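Local coordinates for protein leucine aminopeptidase 2 (Saccharomyces cerevisiae, PDB 2XQ0) that acts as a zinc-dependent aminopeptidase that preferentially cleaves di- and tripeptides and, in vitro, shows weak epoxide hydrolase activity, at residues V559-F564 with M589-P594. Numbering follows the deposited sequence.
Sequences VVFKMF and MKFVRP
Phe561 bridges helix 557-569 and helix 589-600, its ring meeting Phe591 obliquely and crossing Pro594 at about a right angle. With CG anti to the backbone N (chi1 171°), the benzyl group extends away from its own helix until CZ lies 3.5 Å from CB of Pro594. On the way, CE1 comes within 3.4 Å of the carbonyl O of Phe591, a carbon–oxygen contact near the kink at Pro594, whose nitrogen has no hydrogen to give to the turn before. Phe591 holds CG beside its backbone N and anti to its carbonyl carbon (chi1 -54°), which swings the ring back toward the root of the Phe561 side chain; CD1 of Phe591 sits 3.8 Å from CB of Phe561. The ring centroids are 5.7 Å apart, with the planes at 39°. CG of Lys590 lies 3.4 Å above one face of the Phe591 ring, displaced toward the rim. No hydrogen bond joins the segments, and an alanine in place of Phe561 would probably open a gap between the helices, leaving Phe591 and Pro594 without their shared apolar partner. Within the helical C-terminal domain of this M1 peptidase, helix 557-569 packs on helix 508-519 through Val559 and Lys562, and helix 589-600 packs on helix 620-629 through Val592. Trp582 of helix 576-582 touches Phe591, and Met589 is hydrogen-bonded through the backbone to Pro272, one of the substrate-binding residues.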
loop_
_atom_site.group_PDB
_atom_site.type_symbol
_atom_site.label_atom_id
_atom_site.label_comp_id
_atom_site.label_asym_id
_atom_site.label_seq_id
_atom_site.Cartn_x
_atom_site.Cartn_y
_atom_site.Cartn_z
ATOM N N VAL A 559 5.065 16.842 6.567
ATOM C CA VAL A 559 5.916 17.779 7.283
ATOM C C VAL A 559 5.274 18.150 8.615
ATOM O O VAL A 559 5.943 18.222 9.644
ATOM C CB VAL A 559 6.134 19.076 6.496
ATOM C CG1 VAL A 559 6.809 20.111 7.399
ATOM C CG2 VAL A 559 6.961 18.819 5.220
ATOM N N VAL A 560 3.972 18.402 8.583
ATOM C CA VAL A 560 3.237 18.719 9.797
ATOM C C VAL A 560 3.444 17.628 10.846
ATOM O O VAL A 560 3.645 17.927 12.021
ATOM C CB VAL A 560 1.736 18.918 9.513
ATOM C CG1 VAL A 560 0.935 18.851 10.802
ATOM C CG2 VAL A 560 1.510 20.243 8.786
ATOM N N PHE A 561 3.428 16.369 10.416
ATOM C CA PHE A 561 3.613 15.262 11.347
ATOM C C PHE A 561 4.979 15.319 11.987
ATOM O O PHE A 561 5.100 15.174 13.198
ATOM C CB PHE A 561 3.447 13.905 10.672
ATOM C CG PHE A 561 3.853 12.754 11.551
ATOM C CD1 PHE A 561 2.942 12.180 12.422
ATOM C CD2 PHE A 561 5.151 12.272 11.534
ATOM C CE1 PHE A 561 3.312 11.134 13.250
ATOM C CE2 PHE A 561 5.531 11.226 12.356
ATOM C CZ PHE A 561 4.605 10.653 13.219
ATOM N N LYS A 562 6.011 15.511 11.163
ATOM C CA LYS A 562 7.379 15.631 11.647
ATOM C C LYS A 562 7.523 16.805 12.606
ATOM O O LYS A 562 8.178 16.692 13.639
ATOM C CB LYS A 562 8.338 15.800 10.477
ATOM C CG LYS A 562 8.445 14.569 9.608
ATOM C CD LYS A 562 9.019 13.418 10.402
ATOM C CE LYS A 562 9.098 12.171 9.553
ATOM N NZ LYS A 562 9.550 11.007 10.335
ATOM N N MET A 563 6.913 17.933 12.254
ATOM C CA MET A 563 6.902 19.105 13.132
ATOM C C MET A 563 6.359 18.728 14.496
ATOM O O MET A 563 6.936 19.063 15.518
ATOM C CB MET A 563 6.044 20.234 12.550
ATOM C CG MET A 563 5.753 21.347 13.557
ATOM S SD MET A 563 4.398 22.440 13.099
ATOM C CE MET A 563 3.010 21.315 13.137
ATOM N N PHE A 564 5.233 18.027 14.510
ATOM C CA PHE A 564 4.677 17.575 15.780
ATOM C C PHE A 564 5.657 16.670 16.526
ATOM O O PHE A 564 5.867 16.831 17.733
ATOM C CB PHE A 564 3.335 16.884 15.567
ATOM C CG PHE A 564 2.177 17.832 15.507
ATOM C CD1 PHE A 564 1.891 18.660 16.581
ATOM C CD2 PHE A 564 1.365 17.890 14.393
ATOM C CE1 PHE A 564 0.821 19.532 16.537
ATOM C CE2 PHE A 564 0.285 18.762 14.349
ATOM C CZ PHE A 564 0.015 19.578 15.415
ATOM N N MET A 589 -2.763 5.444 8.764
ATOM C CA MET A 589 -2.038 4.734 9.820
ATOM C C MET A 589 -0.648 5.298 10.055
ATOM O O MET A 589 -0.230 5.496 11.200
ATOM C CB MET A 589 -1.964 3.230 9.536
ATOM C CG MET A 589 -3.195 2.468 10.000
ATOM S SD MET A 589 -3.090 0.680 9.783
ATOM C CE MET A 589 -3.072 0.529 7.997
ATOM N N LYS A 590 0.059 5.575 8.966
ATOM C CA LYS A 590 1.440 6.057 9.072
ATOM C C LYS A 590 1.587 7.269 10.002
ATOM O O LYS A 590 2.655 7.470 10.584
ATOM C CB LYS A 590 2.022 6.353 7.682
ATOM C CG LYS A 590 2.118 7.830 7.329
ATOM C CD LYS A 590 2.664 8.067 5.912
ATOM C CE LYS A 590 4.166 7.851 5.816
ATOM N NZ LYS A 590 4.721 8.428 4.554
ATOM N N PHE A 591 0.532 8.075 10.144
ATOM C CA PHE A 591 0.572 9.237 11.045
ATOM C C PHE A 591 -0.091 8.956 12.386
ATOM O O PHE A 591 0.435 9.325 13.442
ATOM C CB PHE A 591 -0.086 10.468 10.416
ATOM C CG PHE A 591 0.463 10.829 9.064
ATOM C CD1 PHE A 591 1.823 10.992 8.878
ATOM C CD2 PHE A 591 -0.391 11.012 7.982
ATOM C CE1 PHE A 591 2.326 11.320 7.634
ATOM C CE2 PHE A 591 0.110 11.343 6.734
ATOM C CZ PHE A 591 1.462 11.495 6.563
ATOM N N VAL A 592 -1.247 8.298 12.324
ATOM C CA VAL A 592 -2.055 7.980 13.497
ATOM C C VAL A 592 -1.342 7.093 14.525
ATOM O O VAL A 592 -1.277 7.447 15.706
ATOM C CB VAL A 592 -3.393 7.337 13.076
ATOM C CG1 VAL A 592 -4.149 6.780 14.281
ATOM C CG2 VAL A 592 -4.247 8.350 12.320
ATOM N N ARG A 593 -0.811 5.951 14.084
ATOM C CA ARG A 593 -0.130 5.024 14.993
ATOM C C ARG A 593 1.056 5.680 15.700
ATOM O O ARG A 593 1.138 5.678 16.931
ATOM C CB ARG A 593 0.352 3.775 14.255
ATOM C CG ARG A 593 -0.737 2.831 13.826
ATOM C CD ARG A 593 -0.140 1.556 13.262
ATOM N NE ARG A 593 0.451 0.730 14.309
ATOM C CZ ARG A 593 0.849 -0.527 14.133
ATOM N NH1 ARG A 593 0.719 -1.104 12.940
ATOM N NH2 ARG A 593 1.367 -1.209 15.151
ATOM N N PRO A 594 1.997 6.229 14.919
ATOM C CA PRO A 594 3.148 6.877 15.545
ATOM C C PRO A 594 2.715 8.084 16.367
ATOM O O PRO A 594 3.320 8.368 17.397
ATOM C CB PRO A 594 3.985 7.352 14.347
ATOM C CG PRO A 594 3.515 6.533 13.186
ATOM C CD PRO A 594 2.066 6.259 13.445
#